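Local atomic coordinates of alkaline serine protease AL20 (Nesterenkonia abyssinica, PDB entry 3CP7), a protein that probably cleaves peptide bonds in proteins as a secreted, trypsin-like serine endopeptidase suited to alkaline conditions. Residues A4-I9 and N177-A182; P59-G64 and Y128-A133; G86-D91 and N187-T192. All coordinates share one frame; numbering follows the deposited sequence.

Contact 1: A4-I9 and N177-A182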
# COMPACT_ATOMS: atom_id res chain seq x y z
N ALA A 4 -18.36 -7.69 24.92
CA ALA A 4 -19.60 -7.00 24.55
C ALA A 4 -19.53 -5.51 24.82
O ALA A 4 -20.18 -4.73 24.13
CB ALA A 4 -20.82 -7.60 25.25
N ASP A 5 -18.71 -5.11 25.78
CA ASP A 5 -18.59 -3.69 26.11
C ASP A 5 -17.69 -2.89 25.18
O ASP A 5 -17.67 -1.67 25.25
CB ASP A 5 -18.17 -3.52 27.57
CG ASP A 5 -19.31 -3.78 28.53
OD1 ASP A 5 -20.47 -3.40 28.21
OD2 ASP A 5 -19.05 -4.38 29.59
N SER A 6 -16.94 -3.56 24.31
CA SER A 6 -16.04 -2.87 23.39
C SER A 6 -16.08 -3.54 22.02
O SER A 6 -15.08 -4.12 21.59
CB SER A 6 -14.60 -2.86 23.95
OG SER A 6 -14.14 -4.18 24.19
N PRO A 7 -17.24 -3.50 21.34
CA PRO A 7 -17.44 -4.28 20.12
C PRO A 7 -16.64 -3.81 18.91
O PRO A 7 -16.61 -4.52 17.90
CB PRO A 7 -18.95 -4.13 19.85
CG PRO A 7 -19.30 -2.83 20.49
CD PRO A 7 -18.46 -2.75 21.72
N HIS A 8 -16.01 -2.64 19.00
CA HIS A 8 -15.08 -2.22 17.97
C HIS A 8 -13.83 -3.11 17.94
O HIS A 8 -13.20 -3.23 16.90
CB HIS A 8 -14.70 -0.75 18.14
CG HIS A 8 -14.34 -0.35 19.54
ND1 HIS A 8 -13.05 -0.35 20.01
CD2 HIS A 8 -15.12 0.07 20.57
CE1 HIS A 8 -13.04 0.06 21.27
NE2 HIS A 8 -14.28 0.32 21.63
N ILE A 9 -13.50 -3.73 19.08
CA ILE A 9 -12.37 -4.67 19.13
C ILE A 9 -12.86 -6.05 18.69
O ILE A 9 -13.96 -6.46 19.08
CB ILE A 9 -11.75 -4.78 20.54
CG1 ILE A 9 -11.56 -3.40 21.18
CG2 ILE A 9 -10.42 -5.52 20.45
CD1 ILE A 9 -11.05 -3.44 22.61
N ASN A 177 -6.55 4.73 30.19
CA ASN A 177 -7.07 3.52 30.82
C ASN A 177 -8.40 3.11 30.20
O ASN A 177 -9.34 3.92 30.11
CB ASN A 177 -7.16 3.64 32.36
CG ASN A 177 -6.66 2.35 33.09
OD1 ASN A 177 -7.32 1.31 33.08
ND2 ASN A 177 -5.48 2.43 33.69
N GLY A 178 -8.46 1.87 29.75
CA GLY A 178 -9.68 1.30 29.20
C GLY A 178 -9.73 1.27 27.68
O GLY A 178 -8.75 1.60 27.00
N THR A 179 -10.89 0.89 27.15
CA THR A 179 -11.07 0.70 25.71
C THR A 179 -11.53 1.94 24.95
O THR A 179 -11.67 1.89 23.73
CB THR A 179 -12.09 -0.42 25.45
OG1 THR A 179 -13.35 -0.06 26.05
CG2 THR A 179 -11.62 -1.74 26.04
N GLY A 180 -11.73 3.05 25.65
CA GLY A 180 -12.37 4.22 25.05
C GLY A 180 -11.48 5.31 24.48
O GLY A 180 -11.96 6.21 23.79
N GLY A 181 -10.18 5.23 24.77
CA GLY A 181 -9.23 6.24 24.29
C GLY A 181 -8.90 6.12 22.81
O GLY A 181 -9.38 5.21 22.12
N ALA A 182 -8.09 7.05 22.32
CA ALA A 182 -7.65 7.02 20.92
C ALA A 182 -6.66 5.88 20.72
O ALA A 182 -5.76 5.67 21.54
CB ALA A 182 -7.02 8.35 20.51
O HOH W 1 -15.09 0.96 24.24
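T179 presents its side chain to S6 and I9 in van der Waals packing, the apolar part of which is made by its CG2 methyl. This meets I9 CD1 at 3.9 Å, the two side chains running at a slant to each other, and also lies against S6 CB, itself 3.7 Å from T179 OG1. With chi1 at 59°, CG2 stands anti to the carbonyl carbon, which carries it to S6 and I9; Y128 packs on the same methyl. A second kind of contact is polar but not a direct bond: T179 O comes to the edge of the H8 imidazole, 3.4 Å from CE1 and near the ring plane. Third, a water in the plane of the H8 ring, 2.8 Å from NE2, reaches T179 OG1 at 2.7 Å, while H8 ND1 is hydrogen-bonded to N26 OD1, so both ring nitrogens have partners and the imidazole is unlikely to turn. The type I turn from S6 to I9, closed by I9 N to S6 O at 3.0 Å, gathers the three contributing side chains. The arrangement belongs to the two-domain chymotrypsin-like fold, where the approach to the first barrel strand packs on a loop of the second domain.

Contact 2: P59-G64 and Y128-A133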
# COMPACT_ATOMS: atom_id res chain seq x y z
N PRO A 59 -16.22 -8.71 15.14
CA PRO A 59 -16.36 -7.74 16.23
C PRO A 59 -16.94 -8.37 17.48
O PRO A 59 -17.89 -9.17 17.40
CB PRO A 59 -17.35 -6.70 15.67
CG PRO A 59 -17.49 -6.99 14.23
CD PRO A 59 -16.99 -8.35 13.94
N ALA A 60 -16.38 -8.03 18.64
CA ALA A 60 -16.92 -8.49 19.93
C ALA A 60 -16.97 -10.01 20.06
O ALA A 60 -17.81 -10.55 20.80
CB ALA A 60 -18.32 -7.86 20.19
N TYR A 61 -16.07 -10.70 19.37
CA TYR A 61 -15.94 -12.16 19.50
C TYR A 61 -15.87 -12.56 20.97
O TYR A 61 -15.18 -11.91 21.77
CB TYR A 61 -14.67 -12.61 18.77
CG TYR A 61 -14.55 -14.11 18.60
CD1 TYR A 61 -13.98 -14.90 19.59
CD2 TYR A 61 -14.98 -14.73 17.43
CE1 TYR A 61 -13.87 -16.28 19.44
CE2 TYR A 61 -14.86 -16.11 17.26
CZ TYR A 61 -14.30 -16.87 18.27
OH TYR A 61 -14.18 -18.24 18.11
N ASP A 62 -16.59 -13.62 21.33
CA ASP A 62 -16.66 -14.11 22.71
C ASP A 62 -17.10 -15.56 22.67
O ASP A 62 -18.30 -15.84 22.59
CB ASP A 62 -17.65 -13.27 23.52
CG ASP A 62 -17.75 -13.70 24.98
OD1 ASP A 62 -17.12 -14.70 25.38
OD2 ASP A 62 -18.48 -13.03 25.74
N TYR A 63 -16.14 -16.49 22.70
CA TYR A 63 -16.43 -17.92 22.48
C TYR A 63 -17.31 -18.12 21.24
O TYR A 63 -18.30 -18.87 21.27
CB TYR A 63 -17.04 -18.56 23.75
CG TYR A 63 -16.01 -18.75 24.84
CD1 TYR A 63 -15.71 -17.71 25.72
CD2 TYR A 63 -15.32 -19.96 24.98
CE1 TYR A 63 -14.75 -17.87 26.72
CE2 TYR A 63 -14.35 -20.12 25.98
CZ TYR A 63 -14.07 -19.07 26.84
OH TYR A 63 -13.11 -19.23 27.81
N GLY A 64 -16.93 -17.44 20.16
CA GLY A 64 -17.68 -17.47 18.91
C GLY A 64 -18.06 -16.06 18.48
O GLY A 64 -17.93 -15.10 19.24
N TYR A 128 -5.27 -4.44 23.98
CA TYR A 128 -6.28 -5.49 23.97
C TYR A 128 -6.02 -6.48 22.87
O TYR A 128 -5.43 -6.14 21.84
CB TYR A 128 -7.68 -4.87 23.82
CG TYR A 128 -8.05 -4.07 25.03
CD1 TYR A 128 -7.64 -2.74 25.16
CD2 TYR A 128 -8.78 -4.64 26.08
CE1 TYR A 128 -7.93 -2.00 26.30
CE2 TYR A 128 -9.09 -3.89 27.22
CZ TYR A 128 -8.65 -2.59 27.32
OH TYR A 128 -8.94 -1.84 28.43
N GLY A 129 -6.48 -7.71 23.06
CA GLY A 129 -6.40 -8.69 21.98
C GLY A 129 -7.02 -10.01 22.35
O GLY A 129 -7.55 -10.17 23.47
N TYR A 130 -6.96 -10.94 21.40
CA TYR A 130 -7.46 -12.29 21.55
C TYR A 130 -6.31 -13.30 21.54
O TYR A 130 -6.15 -14.04 20.56
CB TYR A 130 -8.47 -12.60 20.45
CG TYR A 130 -9.79 -11.89 20.65
CD1 TYR A 130 -9.98 -10.57 20.22
CD2 TYR A 130 -10.84 -12.54 21.29
CE1 TYR A 130 -11.19 -9.92 20.41
CE2 TYR A 130 -12.06 -11.89 21.49
CZ TYR A 130 -12.23 -10.59 21.04
OH TYR A 130 -13.43 -9.94 21.22
N PRO A 131 -5.54 -13.35 22.63
CA PRO A 131 -4.41 -14.29 22.65
C PRO A 131 -4.93 -15.73 22.55
O PRO A 131 -5.97 -16.06 23.14
CB PRO A 131 -3.76 -14.04 24.01
CG PRO A 131 -4.85 -13.44 24.85
CD PRO A 131 -5.66 -12.60 23.89
N ALA A 132 -4.22 -16.57 21.81
CA ALA A 132 -4.71 -17.90 21.47
C ALA A 132 -3.79 -19.04 21.92
O ALA A 132 -4.18 -20.20 21.85
CB ALA A 132 -5.01 -18.00 19.97
N ALA A 133 -2.59 -18.71 22.36
CA ALA A 133 -1.67 -19.73 22.88
C ALA A 133 -1.74 -19.78 24.40
O ALA A 133 -1.99 -18.77 25.05
CB ALA A 133 -0.25 -19.46 22.41
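Y130 carries the larger share of the buried surface, and its phenol reaches across to the backbone of Y61. The hydroxyl OH donates to the carbonyl oxygen Y61 O at 2.7 Å, arriving in the carbonyl plane on a lone pair, with a C=O...donor angle of 128°. The same oxygen lies at the ring edge, near its plane, 3.1 Å from Y130 CE2. The Y61 side chain meets Y130 in another way. The backbone places Y61 CB 3.8 Å from Y130 CE2, and with CG anti to the backbone N (chi1 -169°) the edge of the Y61 ring turns to the face of the Y130 ring. The pair is an offset edge-to-face stack, centroids 6.0 Å apart and planes at 89°. Beyond the stack Y61 leads away to a hydrogen bond between its OH and Q139 OE1, and G64 N sits over one of its faces, toward the rim. A60 adds little, its carbonyl carbon being 3.7 Å from Y130 OH. K11 of strand 9-16 touches both tyrosines. The contact thus combines one polar bond with aromatic packing: a buried phenol hydroxyl is satisfied by a main-chain carbonyl while its ring packs on a second aromatic, and a directional bond from Y130, just past the end of strand 124-129, probably helps hold it against the loop after strand 55-59.

Contact 3: G86-D91 and N187-T192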
# COMPACT_ATOMS: atom_id res chain seq x y z
N GLY A 86 9.74 -6.43 5.84
CA GLY A 86 9.44 -6.96 7.17
C GLY A 86 9.94 -6.05 8.28
O GLY A 86 10.35 -6.51 9.34
N ASP A 87 9.88 -4.74 8.02
CA ASP A 87 10.40 -3.73 8.94
C ASP A 87 9.44 -3.56 10.11
O ASP A 87 8.35 -3.01 9.95
CB ASP A 87 10.52 -2.41 8.18
CG ASP A 87 11.14 -1.28 9.00
OD1 ASP A 87 11.35 -1.42 10.22
OD2 ASP A 87 11.41 -0.22 8.39
N PHE A 88 9.86 -4.00 11.30
CA PHE A 88 8.99 -3.92 12.48
C PHE A 88 8.67 -2.49 12.92
O PHE A 88 7.67 -2.28 13.61
CB PHE A 88 9.53 -4.75 13.65
CG PHE A 88 9.27 -6.23 13.50
CD1 PHE A 88 10.29 -7.09 13.11
CD2 PHE A 88 8.00 -6.74 13.73
CE1 PHE A 88 10.03 -8.46 12.96
CE2 PHE A 88 7.73 -8.11 13.59
CZ PHE A 88 8.76 -8.96 13.21
N GLU A 89 9.47 -1.51 12.50
CA GLU A 89 9.09 -0.13 12.80
C GLU A 89 7.76 0.24 12.16
O GLU A 89 7.12 1.21 12.58
CB GLU A 89 10.16 0.88 12.37
CG GLU A 89 11.42 0.84 13.23
CD GLU A 89 12.35 2.01 13.00
OE1 GLU A 89 12.31 2.62 11.91
OE2 GLU A 89 13.12 2.32 13.94
N HIS A 90 7.34 -0.53 11.15
CA HIS A 90 6.10 -0.24 10.43
C HIS A 90 5.19 -1.45 10.36
O HIS A 90 4.48 -1.64 9.37
CB HIS A 90 6.40 0.35 9.05
CG HIS A 90 7.22 1.59 9.13
ND1 HIS A 90 6.66 2.83 9.39
CD2 HIS A 90 8.56 1.79 9.05
CE1 HIS A 90 7.62 3.74 9.44
NE2 HIS A 90 8.78 3.13 9.26
N ASP A 91 5.16 -2.25 11.43
CA ASP A 91 4.28 -3.41 11.45
C ASP A 91 2.87 -3.00 11.85
O ASP A 91 2.35 -3.40 12.89
CB ASP A 91 4.79 -4.50 12.40
CG ASP A 91 3.99 -5.79 12.30
OD1 ASP A 91 4.05 -6.62 13.23
OD2 ASP A 91 3.28 -5.98 11.29
N ASN A 187 -0.58 -4.22 18.87
CA ASN A 187 0.30 -5.31 19.31
C ASN A 187 1.05 -5.86 18.12
O ASN A 187 0.42 -6.29 17.15
CB ASN A 187 -0.50 -6.46 19.93
CG ASN A 187 -1.28 -6.05 21.16
OD1 ASN A 187 -0.82 -5.25 21.99
ND2 ASN A 187 -2.50 -6.59 21.30
N SER A 188 2.38 -5.89 18.19
CA SER A 188 3.17 -6.36 17.05
C SER A 188 4.07 -7.57 17.32
O SER A 188 4.00 -8.55 16.58
CB SER A 188 3.96 -5.19 16.45
OG SER A 188 4.96 -5.65 15.55
N TYR A 189 4.90 -7.51 18.36
CA TYR A 189 5.86 -8.58 18.58
C TYR A 189 6.43 -8.54 19.97
O TYR A 189 6.28 -7.55 20.69
CB TYR A 189 6.99 -8.48 17.54
CG TYR A 189 7.94 -7.33 17.76
CD1 TYR A 189 7.72 -6.09 17.18
CD2 TYR A 189 9.08 -7.49 18.55
CE1 TYR A 189 8.59 -5.02 17.39
CE2 TYR A 189 9.96 -6.44 18.79
CZ TYR A 189 9.72 -5.21 18.18
OH TYR A 189 10.57 -4.14 18.39
N GLY A 190 7.08 -9.64 20.36
CA GLY A 190 7.98 -9.63 21.52
C GLY A 190 9.35 -10.13 21.11
O GLY A 190 9.58 -10.49 19.94
N TYR A 191 10.27 -10.13 22.07
CA TYR A 191 11.58 -10.74 21.87
C TYR A 191 11.67 -12.02 22.68
O TYR A 191 11.18 -12.09 23.80
CB TYR A 191 12.69 -9.81 22.33
CG TYR A 191 12.83 -8.54 21.52
CD1 TYR A 191 13.26 -8.57 20.20
CD2 TYR A 191 12.56 -7.30 22.09
CE1 TYR A 191 13.39 -7.40 19.45
CE2 TYR A 191 12.69 -6.12 21.36
CZ TYR A 191 13.10 -6.18 20.04
OH TYR A 191 13.23 -5.02 19.30
N THR A 192 12.34 -13.02 22.11
CA THR A 192 12.51 -14.31 22.79
C THR A 192 13.19 -14.16 24.16
O THR A 192 12.89 -14.94 25.08
CB THR A 192 13.36 -15.27 21.95
OG1 THR A 192 14.56 -14.59 21.54
CG2 THR A 192 12.59 -15.72 20.71
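D91 and S188 bring the two backbones nearest, CA to CA 6.4 Å, where a segment with a short 3-10 turn at F88 and E89 lies across from a classic beta bulge at S188 and Y189. The S188 hydroxyl OG donates to D91 OD1 at 2.7 Å, meeting that oxygen on its anti side and 17° out of the carboxylate plane. S188 puts OG there by holding it anti to its backbone N (chi1 167°). H41 ND1 is a second partner of D91 OD1, in what looks like a Ser-His-Asp triad with S169; a strand serine bonded to the triad aspartate is familiar from chymotrypsin relatives. If D91 were an alanine, both the S188 hydroxyl and H41 ND1 would probably be left without their shared acceptor, and the imidazole might be freer to turn. Beside this polar pair F88 leans on Y189, CD2 to CD1 3.5 Å, the rings oblique at 53°. F88 also brings its edge to S188 OG. In the fold, segment 86-91 joins helix 80-85, whose W82 touches D91, to barrel strand 93-97, and it faces strand 183-191, whose S188 and Y189 bond through the backbone to F199 of strand 197-200.

Overall arrangement
Along the chain 59-64 and 128-133 both fall between the two segments of contact 1, whereas contact 3 alternates with each of the others. In every case the first segment adjoins the six-stranded barrel and the second the other antiparallel sheet. Contacts 1 and 2, centres about 13 Å apart, meet directly: I9 and A60 are probably hydrogen-bonded through their backbones. Contacts 2 and 3, centres about 20 Å apart, reach the same sheet and touch through a weak Y128-N187 hydrogen bond; contacts 1 and 3 stay about 8 Å apart at their nearest atoms. The probable triad, D91 and H41 from the barrel and S169 from the other half, puts contact 3 at the likely active site; contacts 1 and 2 are structural packing.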